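Local coordinates for hypothetical protein PH1789 (PDB 1WR2), which is of unknown function but belongs to the ATP-grasp group of proteins, at residues 3-8 / 26-31; 130-135 / 153-158; 206-211 / 230-235. All coordinates share one frame; numbering follows the deposited sequence.

Interaction 1: 3-8 / 26-31; sequences EEAVRV and KQVLKA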
ATOM      1  N   GLU A   3     -12.427  -3.404 -15.085  1.00 65.88           N
ATOM      2  CA  GLU A   3     -12.894  -2.058 -15.386  1.00 64.62           C
ATOM      3  C   GLU A   3     -12.722  -1.041 -14.263  1.00 61.26           C
ATOM      4  O   GLU A   3     -12.277   0.079 -14.507  1.00 59.84           O
ATOM      5  CB  GLU A   3     -14.361  -2.098 -15.827  1.00 68.32           C
ATOM      6  CG  GLU A   3     -14.872  -0.764 -16.358  1.00 72.42           C
ATOM      7  CD  GLU A   3     -13.927  -0.148 -17.384  1.00 74.84           C
ATOM      8  OE1 GLU A   3     -13.606  -0.826 -18.387  1.00 76.40           O
ATOM      9  OE2 GLU A   3     -13.505   1.014 -17.186  1.00 74.59           O
ATOM     10  N   GLU A   4     -13.072  -1.421 -13.038  1.00 58.79           N
ATOM     11  CA  GLU A   4     -12.947  -0.505 -11.906  1.00 56.33           C
ATOM     12  C   GLU A   4     -11.536   0.069 -11.789  1.00 53.90           C
ATOM     13  O   GLU A   4     -11.360   1.249 -11.488  1.00 52.57           O
ATOM     14  CB  GLU A   4     -13.333  -1.220 -10.607  1.00 58.12           C
ATOM     15  CG  GLU A   4     -13.194  -0.371  -9.340  1.00 61.08           C
ATOM     16  CD  GLU A   4     -13.872   0.991  -9.442  1.00 63.78           C
ATOM     17  OE1 GLU A   4     -14.982   1.074 -10.015  1.00 65.53           O
ATOM     18  OE2 GLU A   4     -13.299   1.981  -8.935  1.00 64.16           O
ATOM     19  N   ALA A   5     -10.533  -0.768 -12.038  1.00 51.53           N
ATOM     20  CA  ALA A   5      -9.143  -0.334 -11.959  1.00 51.17           C
ATOM     21  C   ALA A   5      -8.839   0.673 -13.058  1.00 49.59           C
ATOM     22  O   ALA A   5      -8.254   1.722 -12.802  1.00 49.32           O
ATOM     23  CB  ALA A   5      -8.204  -1.542 -12.076  1.00 50.89           C
ATOM     24  N   VAL A   6      -9.241   0.347 -14.283  1.00 49.15           N
ATOM     25  CA  VAL A   6      -9.012   1.224 -15.425  1.00 50.53           C
ATOM     26  C   VAL A   6      -9.741   2.549 -15.227  1.00 50.35           C
ATOM     27  O   VAL A   6      -9.304   3.594 -15.710  1.00 50.02           O
ATOM     28  CB  VAL A   6      -9.512   0.572 -16.744  1.00 51.14           C
ATOM     29  CG1 VAL A   6      -9.343   1.543 -17.906  1.00 50.97           C
ATOM     30  CG2 VAL A   6      -8.741  -0.710 -17.018  1.00 51.25           C
ATOM     31  N   ARG A   7     -10.851   2.494 -14.502  1.00 52.13           N
ATOM     32  CA  ARG A   7     -11.660   3.677 -14.238  1.00 54.28           C
ATOM     33  C   ARG A   7     -10.908   4.634 -13.317  1.00 54.21           C
ATOM     34  O   ARG A   7     -10.722   5.809 -13.638  1.00 55.13           O
ATOM     35  CB  ARG A   7     -12.979   3.266 -13.583  1.00 57.31           C
ATOM     36  CG  ARG A   7     -14.113   4.267 -13.767  1.00 61.77           C
ATOM     37  CD  ARG A   7     -14.978   4.326 -12.523  1.00 65.21           C
ATOM     38  NE  ARG A   7     -14.325   5.111 -11.478  1.00 69.67           N
ATOM     39  CZ  ARG A   7     -14.660   5.078 -10.192  1.00 70.93           C
ATOM     40  NH1 ARG A   7     -15.642   4.289  -9.781  1.00 71.99           N
ATOM     41  NH2 ARG A   7     -14.015   5.842  -9.320  1.00 72.53           N
ATOM     42  N   VAL A   8     -10.471   4.120 -12.172  1.00 52.98           N
ATOM     43  CA  VAL A   8      -9.737   4.929 -11.211  1.00 50.87           C
ATOM     44  C   VAL A   8      -8.463   5.460 -11.861  1.00 49.75           C
ATOM     45  O   VAL A   8      -8.104   6.623 -11.678  1.00 50.22           O
ATOM     46  CB  VAL A   8      -9.380   4.106  -9.952  1.00 50.84           C
ATOM     47  CG1 VAL A   8      -8.759   5.005  -8.896  1.00 50.23           C
ATOM     48  CG2 VAL A   8     -10.630   3.432  -9.404  1.00 50.41           C
ATOM     49  N   LYS A  26      -5.088   1.904  -3.581  1.00 32.22           N
ATOM     50  CA  LYS A  26      -5.813   0.807  -2.949  1.00 34.23           C
ATOM     51  C   LYS A  26      -7.095   0.405  -3.667  1.00 37.00           C
ATOM     52  O   LYS A  26      -7.507  -0.754  -3.603  1.00 38.29           O
ATOM     53  CB  LYS A  26      -6.082   1.135  -1.487  1.00 33.60           C
ATOM     54  CG  LYS A  26      -4.821   1.046  -0.646  1.00 31.96           C
ATOM     55  CD  LYS A  26      -5.072   1.503   0.770  1.00 32.98           C
ATOM     56  CE  LYS A  26      -3.855   1.285   1.650  1.00 32.76           C
ATOM     57  NZ  LYS A  26      -4.127   1.812   3.024  1.00 34.06           N
ATOM     58  N   GLN A  27      -7.727   1.352  -4.348  1.00 37.15           N
ATOM     59  CA  GLN A  27      -8.924   1.045  -5.117  1.00 38.49           C
ATOM     60  C   GLN A  27      -8.495   0.099  -6.238  1.00 39.04           C
ATOM     61  O   GLN A  27      -9.200  -0.849  -6.568  1.00 37.43           O
ATOM     62  CB  GLN A  27      -9.521   2.320  -5.712  1.00 39.97           C
ATOM     63  CG  GLN A  27     -10.341   3.147  -4.726  1.00 43.48           C
ATOM     64  CD  GLN A  27     -10.773   4.479  -5.312  1.00 46.92           C
ATOM     65  OE1 GLN A  27     -10.004   5.443  -5.331  1.00 49.94           O
ATOM     66  NE2 GLN A  27     -11.999   4.534  -5.816  1.00 48.92           N
ATOM     67  N   VAL A  28      -7.331   0.362  -6.829  1.00 38.49           N
ATOM     68  CA  VAL A  28      -6.830  -0.500  -7.893  1.00 38.53           C
ATOM     69  C   VAL A  28      -6.557  -1.887  -7.312  1.00 37.85           C
ATOM     70  O   VAL A  28      -6.915  -2.909  -7.904  1.00 38.73           O
ATOM     71  CB  VAL A  28      -5.528   0.057  -8.498  1.00 39.26           C
ATOM     72  CG1 VAL A  28      -4.958  -0.929  -9.508  1.00 40.44           C
ATOM     73  CG2 VAL A  28      -5.800   1.397  -9.164  1.00 39.66           C
ATOM     74  N   LEU A  29      -5.936  -1.915  -6.139  1.00 34.93           N
ATOM     75  CA  LEU A  29      -5.612  -3.168  -5.483  1.00 35.91           C
ATOM     76  C   LEU A  29      -6.862  -3.979  -5.150  1.00 37.69           C
ATOM     77  O   LEU A  29      -6.920  -5.174  -5.443  1.00 39.12           O
ATOM     78  CB  LEU A  29      -4.788  -2.904  -4.219  1.00 33.60           C
ATOM     79  CG  LEU A  29      -3.470  -2.136  -4.435  1.00 32.07           C
ATOM     80  CD1 LEU A  29      -2.704  -2.056  -3.119  1.00 30.28           C
ATOM     81  CD2 LEU A  29      -2.617  -2.833  -5.476  1.00 28.62           C
ATOM     82  N   LYS A  30      -7.862  -3.336  -4.555  1.00 38.02           N
ATOM     83  CA  LYS A  30      -9.097  -4.031  -4.209  1.00 39.90           C
ATOM     84  C   LYS A  30      -9.800  -4.609  -5.437  1.00 39.88           C
ATOM     85  O   LYS A  30     -10.385  -5.692  -5.372  1.00 38.63           O
ATOM     86  CB  LYS A  30     -10.056  -3.091  -3.465  1.00 42.07           C
ATOM     87  CG  LYS A  30      -9.627  -2.775  -2.039  1.00 47.55           C
ATOM     88  CD  LYS A  30     -10.681  -1.973  -1.279  1.00 52.44           C
ATOM     89  CE  LYS A  30     -10.874  -0.591  -1.869  1.00 54.10           C
ATOM     90  NZ  LYS A  30     -11.834   0.202  -1.056  1.00 56.88           N
ATOM     91  N   ALA A  31      -9.736  -3.888  -6.552  1.00 40.55           N
ATOM     92  CA  ALA A  31     -10.372  -4.323  -7.789  1.00 41.77           C
ATOM     93  C   ALA A  31      -9.834  -5.678  -8.235  1.00 44.36           C
ATOM     94  O   ALA A  31     -10.449  -6.358  -9.061  1.00 43.22           O
ATOM     95  CB  ALA A  31     -10.147  -3.284  -8.883  1.00 42.99           C
TER

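Interaction 2: 130-135 / 153-158; sequences PQFGHA and FRLVPI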
ATOM      1  N   PRO A 130      13.385  -1.237 -19.372  1.00 47.40           N
ATOM      2  CA  PRO A 130      13.332  -0.825 -20.781  1.00 48.51           C
ATOM      3  C   PRO A 130      13.353  -1.996 -21.770  1.00 48.85           C
ATOM      4  O   PRO A 130      12.672  -1.964 -22.799  1.00 49.32           O
ATOM      5  CB  PRO A 130      14.565   0.068 -20.927  1.00 48.28           C
ATOM      6  CG  PRO A 130      14.769   0.604 -19.537  1.00 49.67           C
ATOM      7  CD  PRO A 130      14.524  -0.604 -18.684  1.00 47.87           C
ATOM      8  N   GLN A 131      14.124  -3.028 -21.440  1.00 48.44           N
ATOM      9  CA  GLN A 131      14.270  -4.209 -22.288  1.00 46.15           C
ATOM     10  C   GLN A 131      13.423  -5.431 -21.911  1.00 44.71           C
ATOM     11  O   GLN A 131      12.976  -6.168 -22.788  1.00 42.64           O
ATOM     12  CB  GLN A 131      15.740  -4.644 -22.315  1.00 47.04           C
ATOM     13  CG  GLN A 131      16.681  -3.735 -23.093  1.00 50.53           C
ATOM     14  CD  GLN A 131      16.929  -2.403 -22.410  1.00 49.96           C
ATOM     15  OE1 GLN A 131      16.643  -1.345 -22.971  1.00 52.59           O
ATOM     16  NE2 GLN A 131      17.472  -2.449 -21.196  1.00 51.53           N
ATOM     17  N   PHE A 132      13.196  -5.643 -20.617  1.00 42.08           N
ATOM     18  CA  PHE A 132      12.456  -6.815 -20.157  1.00 41.90           C
ATOM     19  C   PHE A 132      11.027  -6.639 -19.659  1.00 40.75           C
ATOM     20  O   PHE A 132      10.380  -7.621 -19.297  1.00 40.19           O
ATOM     21  CB  PHE A 132      13.272  -7.526 -19.073  1.00 42.56           C
ATOM     22  CG  PHE A 132      14.546  -8.150 -19.582  1.00 43.97           C
ATOM     23  CD1 PHE A 132      14.541  -9.435 -20.123  1.00 43.21           C
ATOM     24  CD2 PHE A 132      15.741  -7.445 -19.547  1.00 45.31           C
ATOM     25  CE1 PHE A 132      15.712 -10.007 -20.624  1.00 45.48           C
ATOM     26  CE2 PHE A 132      16.923  -8.008 -20.047  1.00 46.22           C
ATOM     27  CZ  PHE A 132      16.906  -9.291 -20.587  1.00 45.10           C
ATOM     28  N   GLY A 133      10.530  -5.408 -19.632  1.00 38.29           N
ATOM     29  CA  GLY A 133       9.172  -5.194 -19.162  1.00 37.91           C
ATOM     30  C   GLY A 133       9.060  -5.137 -17.643  1.00 37.84           C
ATOM     31  O   GLY A 133      10.040  -4.846 -16.943  1.00 34.28           O
ATOM     32  N   HIS A 134       7.864  -5.425 -17.127  1.00 36.82           N
ATOM     33  CA  HIS A 134       7.618  -5.382 -15.688  1.00 36.12           C
ATOM     34  C   HIS A 134       8.180  -6.557 -14.910  1.00 35.84           C
ATOM     35  O   HIS A 134       8.184  -7.698 -15.374  1.00 33.79           O
ATOM     36  CB  HIS A 134       6.116  -5.281 -15.383  1.00 37.15           C
ATOM     37  CG  HIS A 134       5.505  -3.974 -15.781  1.00 39.70           C
ATOM     38  ND1 HIS A 134       4.979  -3.745 -17.034  1.00 37.18           N
ATOM     39  CD2 HIS A 134       5.351  -2.817 -15.091  1.00 41.00           C
ATOM     40  CE1 HIS A 134       4.526  -2.506 -17.101  1.00 42.24           C
ATOM     41  NE2 HIS A 134       4.739  -1.921 -15.934  1.00 42.42           N
ATOM     42  N   ALA A 135       8.655  -6.256 -13.707  1.00 33.43           N
ATOM     43  CA  ALA A 135       9.199  -7.267 -12.825  1.00 31.08           C
ATOM     44  C   ALA A 135       8.582  -7.067 -11.454  1.00 31.72           C
ATOM     45  O   ALA A 135       8.314  -5.934 -11.035  1.00 31.62           O
ATOM     46  CB  ALA A 135      10.709  -7.147 -12.758  1.00 26.65           C
ATOM     47  N   PHE A 153      13.395 -11.379  -7.432  1.00 33.54           N
ATOM     48  CA  PHE A 153      12.483 -10.865  -8.448  1.00 35.17           C
ATOM     49  C   PHE A 153      12.141 -11.905  -9.507  1.00 35.35           C
ATOM     50  O   PHE A 153      12.755 -12.976  -9.573  1.00 34.46           O
ATOM     51  CB  PHE A 153      13.075  -9.610  -9.114  1.00 36.42           C
ATOM     52  CG  PHE A 153      14.053  -9.903 -10.220  1.00 39.38           C
ATOM     53  CD1 PHE A 153      13.612 -10.075 -11.533  1.00 41.79           C
ATOM     54  CD2 PHE A 153      15.413 -10.014  -9.953  1.00 39.48           C
ATOM     55  CE1 PHE A 153      14.518 -10.357 -12.569  1.00 41.61           C
ATOM     56  CE2 PHE A 153      16.328 -10.294 -10.976  1.00 42.78           C
ATOM     57  CZ  PHE A 153      15.876 -10.466 -12.291  1.00 41.42           C
ATOM     58  N   ARG A 154      11.148 -11.579 -10.328  1.00 33.93           N
ATOM     59  CA  ARG A 154      10.700 -12.460 -11.399  1.00 35.96           C
ATOM     60  C   ARG A 154      10.016 -11.563 -12.426  1.00 35.67           C
ATOM     61  O   ARG A 154       9.507 -10.497 -12.071  1.00 33.87           O
ATOM     62  CB  ARG A 154       9.696 -13.472 -10.837  1.00 36.75           C
ATOM     63  CG  ARG A 154       9.991 -14.933 -11.143  1.00 45.20           C
ATOM     64  CD  ARG A 154      11.432 -15.282 -10.848  1.00 44.48           C
ATOM     65  NE  ARG A 154      11.567 -16.587 -10.215  1.00 44.83           N
ATOM     66  CZ  ARG A 154      12.358 -16.816  -9.175  1.00 45.66           C
ATOM     67  NH1 ARG A 154      13.076 -15.826  -8.659  1.00 43.34           N
ATOM     68  NH2 ARG A 154      12.434 -18.030  -8.653  1.00 48.14           N
ATOM     69  N   LEU A 155      10.011 -11.965 -13.692  1.00 35.45           N
ATOM     70  CA  LEU A 155       9.343 -11.153 -14.703  1.00 36.68           C
ATOM     71  C   LEU A 155       7.842 -11.440 -14.664  1.00 36.95           C
ATOM     72  O   LEU A 155       7.417 -12.576 -14.446  1.00 36.33           O
ATOM     73  CB  LEU A 155       9.902 -11.446 -16.098  1.00 38.10           C
ATOM     74  CG  LEU A 155      11.357 -11.022 -16.293  1.00 38.99           C
ATOM     75  CD1 LEU A 155      11.787 -11.261 -17.741  1.00 40.47           C
ATOM     76  CD2 LEU A 155      11.498  -9.544 -15.930  1.00 36.22           C
ATOM     77  N   VAL A 156       7.048 -10.394 -14.844  1.00 35.36           N
ATOM     78  CA  VAL A 156       5.600 -10.527 -14.844  1.00 37.27           C
ATOM     79  C   VAL A 156       5.173 -10.895 -16.271  1.00 38.27           C
ATOM     80  O   VAL A 156       5.697 -10.345 -17.234  1.00 37.37           O
ATOM     81  CB  VAL A 156       4.945  -9.190 -14.427  1.00 36.86           C
ATOM     82  CG1 VAL A 156       3.431  -9.280 -14.536  1.00 37.85           C
ATOM     83  CG2 VAL A 156       5.363  -8.840 -13.004  1.00 34.52           C
ATOM     84  N   PRO A 157       4.213 -11.822 -16.425  1.00 39.64           N
ATOM     85  CA  PRO A 157       3.474 -12.571 -15.405  1.00 40.44           C
ATOM     86  C   PRO A 157       4.258 -13.737 -14.825  1.00 41.18           C
ATOM     87  O   PRO A 157       5.061 -14.369 -15.514  1.00 42.63           O
ATOM     88  CB  PRO A 157       2.239 -13.040 -16.162  1.00 40.20           C
ATOM     89  CG  PRO A 157       2.828 -13.373 -17.503  1.00 40.82           C
ATOM     90  CD  PRO A 157       3.727 -12.174 -17.776  1.00 40.59           C
ATOM     91  N   ILE A 158       4.018 -14.025 -13.553  1.00 40.44           N
ATOM     92  CA  ILE A 158       4.701 -15.126 -12.890  1.00 41.95           C
ATOM     93  C   ILE A 158       3.717 -16.269 -12.671  1.00 42.96           C
ATOM     94  O   ILE A 158       2.504 -16.064 -12.670  1.00 41.85           O
ATOM     95  CB  ILE A 158       5.256 -14.704 -11.510  1.00 40.87           C
ATOM     96  CG1 ILE A 158       4.099 -14.301 -10.587  1.00 37.14           C
ATOM     97  CG2 ILE A 158       6.242 -13.549 -11.671  1.00 37.59           C
ATOM     98  CD1 ILE A 158       4.524 -13.912  -9.183  1.00 39.07           C
TER

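Interaction 3: 206-211 / 230-235; sequences DYIKEM and SRIILK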
ATOM      1  N   ASP A 206       0.225  -1.309 -19.701  1.00 46.20           N
ATOM      2  CA  ASP A 206       0.362  -0.067 -20.459  1.00 47.36           C
ATOM      3  C   ASP A 206       0.031   1.150 -19.599  1.00 46.28           C
ATOM      4  O   ASP A 206       0.315   2.290 -19.979  1.00 44.38           O
ATOM      5  CB  ASP A 206      -0.543  -0.085 -21.694  1.00 51.13           C
ATOM      6  CG  ASP A 206      -0.026  -1.009 -22.776  1.00 54.23           C
ATOM      7  OD1 ASP A 206       1.146  -0.848 -23.181  1.00 55.57           O
ATOM      8  OD2 ASP A 206      -0.788  -1.893 -23.221  1.00 57.30           O
ATOM      9  N   TYR A 207      -0.560   0.900 -18.436  1.00 44.59           N
ATOM     10  CA  TYR A 207      -0.940   1.968 -17.519  1.00 45.33           C
ATOM     11  C   TYR A 207       0.080   2.252 -16.423  1.00 44.55           C
ATOM     12  O   TYR A 207       0.478   3.401 -16.210  1.00 43.45           O
ATOM     13  CB  TYR A 207      -2.269   1.633 -16.842  1.00 47.83           C
ATOM     14  CG  TYR A 207      -3.460   1.614 -17.765  1.00 52.85           C
ATOM     15  CD1 TYR A 207      -3.938   2.790 -18.345  1.00 54.74           C
ATOM     16  CD2 TYR A 207      -4.114   0.420 -18.059  1.00 54.54           C
ATOM     17  CE1 TYR A 207      -5.040   2.775 -19.193  1.00 58.01           C
ATOM     18  CE2 TYR A 207      -5.216   0.394 -18.906  1.00 57.76           C
ATOM     19  CZ  TYR A 207      -5.674   1.573 -19.468  1.00 58.77           C
ATOM     20  OH  TYR A 207      -6.765   1.545 -20.305  1.00 62.67           O
ATOM     21  N   ILE A 208       0.487   1.195 -15.728  1.00 42.54           N
ATOM     22  CA  ILE A 208       1.414   1.297 -14.604  1.00 40.69           C
ATOM     23  C   ILE A 208       2.909   1.253 -14.928  1.00 40.28           C
ATOM     24  O   ILE A 208       3.390   0.353 -15.615  1.00 38.30           O
ATOM     25  CB  ILE A 208       1.099   0.188 -13.576  1.00 41.89           C
ATOM     26  CG1 ILE A 208      -0.373   0.280 -13.179  1.00 39.19           C
ATOM     27  CG2 ILE A 208       2.014   0.306 -12.350  1.00 39.41           C
ATOM     28  CD1 ILE A 208      -0.895  -0.952 -12.480  1.00 38.27           C
ATOM     29  N   LYS A 209       3.636   2.246 -14.426  1.00 38.12           N
ATOM     30  CA  LYS A 209       5.082   2.318 -14.614  1.00 38.79           C
ATOM     31  C   LYS A 209       5.715   1.502 -13.488  1.00 38.14           C
ATOM     32  O   LYS A 209       6.535   0.612 -13.730  1.00 38.26           O
ATOM     33  CB  LYS A 209       5.549   3.770 -14.533  1.00 38.85           C
ATOM     34  CG  LYS A 209       7.044   3.977 -14.696  1.00 41.87           C
ATOM     35  CD  LYS A 209       7.380   5.471 -14.629  1.00 46.53           C
ATOM     36  CE  LYS A 209       8.862   5.744 -14.864  1.00 47.05           C
ATOM     37  NZ  LYS A 209       9.705   5.152 -13.792  1.00 50.23           N
ATOM     38  N   GLU A 210       5.326   1.814 -12.253  1.00 34.87           N
ATOM     39  CA  GLU A 210       5.841   1.102 -11.091  1.00 35.66           C
ATOM     40  C   GLU A 210       4.885   1.184  -9.909  1.00 34.07           C
ATOM     41  O   GLU A 210       3.977   2.010  -9.881  1.00 31.46           O
ATOM     42  CB  GLU A 210       7.225   1.641 -10.701  1.00 36.55           C
ATOM     43  CG  GLU A 210       7.309   3.150 -10.594  1.00 43.12           C
ATOM     44  CD  GLU A 210       8.718   3.633 -10.323  1.00 43.47           C
ATOM     45  OE1 GLU A 210       9.637   3.275 -11.093  1.00 47.68           O
ATOM     46  OE2 GLU A 210       8.908   4.376  -9.342  1.00 45.31           O
ATOM     47  N   MET A 211       5.081   0.307  -8.934  1.00 32.90           N
ATOM     48  CA  MET A 211       4.222   0.315  -7.764  1.00 34.20           C
ATOM     49  C   MET A 211       4.802  -0.567  -6.674  1.00 33.27           C
ATOM     50  O   MET A 211       5.808  -1.247  -6.862  1.00 29.99           O
ATOM     51  CB  MET A 211       2.828  -0.206  -8.133  1.00 34.66           C
ATOM     52  CG  MET A 211       2.802  -1.703  -8.439  1.00 34.98           C
ATOM     53  SD  MET A 211       1.232  -2.314  -9.090  1.00 39.61           S
ATOM     54  CE  MET A 211       0.280  -2.499  -7.621  1.00 35.39           C
ATOM     55  N   SER A 230       0.284   1.632   0.022  1.00 34.37           N
ATOM     56  CA  SER A 230       0.618   1.274  -1.352  1.00 35.37           C
ATOM     57  C   SER A 230       0.814   2.520  -2.203  1.00 36.13           C
ATOM     58  O   SER A 230       0.212   3.565  -1.948  1.00 33.94           O
ATOM     59  CB  SER A 230      -0.499   0.426  -1.971  1.00 33.50           C
ATOM     60  OG  SER A 230      -0.255   0.159  -3.345  1.00 31.16           O
ATOM     61  N   ARG A 231       1.669   2.404  -3.210  1.00 35.40           N
ATOM     62  CA  ARG A 231       1.905   3.517  -4.110  1.00 36.65           C
ATOM     63  C   ARG A 231       1.899   2.989  -5.535  1.00 34.97           C
ATOM     64  O   ARG A 231       2.404   1.897  -5.811  1.00 31.11           O
ATOM     65  CB  ARG A 231       3.239   4.206  -3.809  1.00 40.95           C
ATOM     66  CG  ARG A 231       4.461   3.400  -4.162  1.00 48.63           C
ATOM     67  CD  ARG A 231       5.694   4.290  -4.159  1.00 53.90           C
ATOM     68  NE  ARG A 231       6.452   4.149  -5.399  1.00 57.53           N
ATOM     69  CZ  ARG A 231       7.001   5.167  -6.057  1.00 58.90           C
ATOM     70  NH1 ARG A 231       6.873   6.406  -5.595  1.00 57.02           N
ATOM     71  NH2 ARG A 231       7.684   4.946  -7.174  1.00 58.48           N
ATOM     72  N   ILE A 232       1.286   3.755  -6.427  1.00 33.08           N
ATOM     73  CA  ILE A 232       1.220   3.386  -7.832  1.00 34.14           C
ATOM     74  C   ILE A 232       1.589   4.613  -8.658  1.00 32.80           C
ATOM     75  O   ILE A 232       1.033   5.696  -8.456  1.00 28.41           O
ATOM     76  CB  ILE A 232      -0.200   2.911  -8.233  1.00 33.90           C
ATOM     77  CG1 ILE A 232      -0.567   1.635  -7.466  1.00 34.65           C
ATOM     78  CG2 ILE A 232      -0.266   2.649  -9.728  1.00 33.19           C
ATOM     79  CD1 ILE A 232      -1.963   1.107  -7.780  1.00 33.77           C
ATOM     80  N   ILE A 233       2.552   4.438  -9.563  1.00 33.15           N
ATOM     81  CA  ILE A 233       2.987   5.510 -10.455  1.00 32.70           C
ATOM     82  C   ILE A 233       2.535   5.111 -11.858  1.00 34.86           C
ATOM     83  O   ILE A 233       2.907   4.050 -12.364  1.00 31.47           O
ATOM     84  CB  ILE A 233       4.521   5.676 -10.462  1.00 32.44           C
ATOM     85  CG1 ILE A 233       5.021   6.008  -9.051  1.00 34.42           C
ATOM     86  CG2 ILE A 233       4.915   6.770 -11.456  1.00 33.74           C
ATOM     87  CD1 ILE A 233       4.333   7.203  -8.408  1.00 37.00           C
ATOM     88  N   LEU A 234       1.728   5.965 -12.476  1.00 37.41           N
ATOM     89  CA  LEU A 234       1.202   5.694 -13.804  1.00 40.62           C
ATOM     90  C   LEU A 234       2.054   6.270 -14.927  1.00 43.51           C
ATOM     91  O   LEU A 234       2.847   7.194 -14.725  1.00 42.67           O
ATOM     92  CB  LEU A 234      -0.223   6.246 -13.909  1.00 39.11           C
ATOM     93  CG  LEU A 234      -1.241   5.693 -12.906  1.00 38.24           C
ATOM     94  CD1 LEU A 234      -2.527   6.510 -12.992  1.00 38.42           C
ATOM     95  CD2 LEU A 234      -1.511   4.218 -13.194  1.00 38.33           C
ATOM     96  N   LYS A 235       1.883   5.695 -16.112  1.00 47.48           N
ATOM     97  CA  LYS A 235       2.591   6.134 -17.305  1.00 51.03           C
ATOM     98  C   LYS A 235       1.692   7.132 -18.016  1.00 53.84           C
ATOM     99  O   LYS A 235       0.481   6.926 -18.123  1.00 53.85           O
ATOM    100  CB  LYS A 235       2.891   4.939 -18.220  1.00 51.52           C
ATOM    101  CG  LYS A 235       3.986   4.028 -17.678  1.00 51.81           C
ATOM    102  CD  LYS A 235       3.724   2.555 -17.957  1.00 50.99           C
ATOM    103  CE  LYS A 235       4.017   2.172 -19.385  1.00 49.46           C
ATOM    104  NZ  LYS A 235       4.036   0.693 -19.506  1.00 46.68           N
TER

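Interaction 1: 3-8 / 26-31
A5 and V8 of helix 3-14 meet Q27 and V28 of helix 22-30, and A31 after them, in an antiparallel helix pair in a protein of the ATP-grasp clan. The two short axes come within 8.5 Å and run at 167° to each other, a close spacing consistent with alanines at A5 and A31. The backbones are nearest where A5 lies across from V28, with their CA atoms 4.7 Å apart. The methyl of A5 is shared by two neighbours three residues apart, A31 and V28: CB lies 4.1 Å from A31 CB and a similar distance from V28 CG1. A31 in turn reaches E4, whose CB also borders its methyl group.

Q27 can be followed outward from its helix. Its CB, pointing at helix 3-14, rests 4.0 Å from V8 CG2. CG then stands anti to the carbonyl carbon (chi1 -79°), and the chain stays extended beyond it, which carries the side chain across V8 at about a right angle. The amide at its tip remains against the two methyl branches of V8, so both the root and the end of Q27 touch the same valine. V8 holds CG1 anti to its backbone N (chi1 -173°), which leaves both branches in contact with the glutamine.

Beside this packing, E4 and R7 of the same helix form a salt bridge in which the carboxylate lies over a face of the guanidinium, so the attraction is one of charge without a directed N-H. V28 also packs on I232 of strand 225-234, and both V8 and V28 on M20. At the salt bridge itself, E4 OE1 is 3.3 Å from R7 NH1.

Interaction 2: 130-135 / 153-158
L155 turns its isobutyl group toward F132 and A135 where strand 152-155, an outermost strand of the six-stranded antiparallel sheet, pairs with strand 133-140 in this ATP-grasp family protein. L155 and A135 form a non-hydrogen-bonded antiparallel pair, their side chains on the same face. With CG anti to the carbonyl carbon (chi1 -66°), L155 sends its two methyls to different neighbours. CD1 meets the F132 ring at CD1, 4.1 Å away, the two side chains crossing at a slant; CD2 lies equally far from A135 CB and also borders the F132 carbonyl. The ring of F153 comes to the alanine methyl from two residues before L155, 4.3 Å from F153 CD1 to A135 CB.

V156 leaves the backbone in a different direction from L155, toward strand 133-140, and its CB approaches H134 CB at 4.2 Å. The imidazole of H134 leads away from this contact, its NE2 hydrogen-bonded to the backbone oxygen of I208. The CB of R154 points away from strand 133-140, and its NH1 bonds to F153 O, with the oxygen in the guanidinium plane, and forms a salt bridge with E169.

G133 has a positive phi, and past this glycine the backbones join through V156 N, which donates to H134 O at 3.0 Å in an almost straight bond of 176°.

Interaction 3: 206-211 / 230-235
The backbones of 206-211 and 230-235 run antiparallel, with end-to-end directions 156° apart, and their register slips by one residue between the I208-L234 and E210-I233 pairs. At the slip, I233 O accepts two N-H groups, K209 N at 2.8 Å and the longer-bonded E210 N at 3.3 Å, both in the carbonyl plane. I233 N returns a bond to E210 O, and K235 N donates to Y207 O.

E210 and I233 lie side by side on one face, E210 CG 3.8 Å from I233 CB. E210 CG sits between the backbone N and carbonyl carbon (chi1 49°), and the extended chain beyond brings the carboxylate to R231. There OE2 reaches R231 NH2 at 2.6 Å, at the guanidinium edge, although the two flat groups are inclined by 58°. I233 CG1 supports one face of that guanidinium, and OE1 has a weaker salt bridge with K209 NZ, so the carboxylate is held between two cations.

K209 and E210 facing the single residue I233 make a classic beta bulge, set in the hairpin of strands 208-218 and 225-234 in the large antiparallel sheet. On the other face M211 pairs with I232, where M211 CB packs 3.9 Å from I232 CG1. Both residues also pack on helix 22-30, I232 against V28 and M211 against L29. I208 CG1 touches both I232 CG2 and L234 CD2, meeting them at a slant.

K235 bends at chi2 and chi3 and folds back over the bulge. Its CG lies 3.5 Å from K209 CB, while NZ continues to K205 O and to the carboxylate of E128, and K235 CD comes within 3.2 Å of I208 O.

How the interactions relate
Along the chain the three contacts follow in series, each closing before the next opens. Interactions 2 and 3 belong to the same six-stranded antiparallel sheet, their centres about 14 Å apart; interaction 2 lies at its outermost strand 152-155, whereas interaction 3 is in the hairpin further across. They meet directly where H134 NE2 probably bonds to I208 O, tying the sheet's edge region to the bulge. Interaction 1, a helix pair, packs against interaction 3, with centres about 12 Å apart and L29 touching S230 and M211. Interactions 1 and 2 do not touch, their nearest atoms about 12 Å apart, so interaction 3 bridges them.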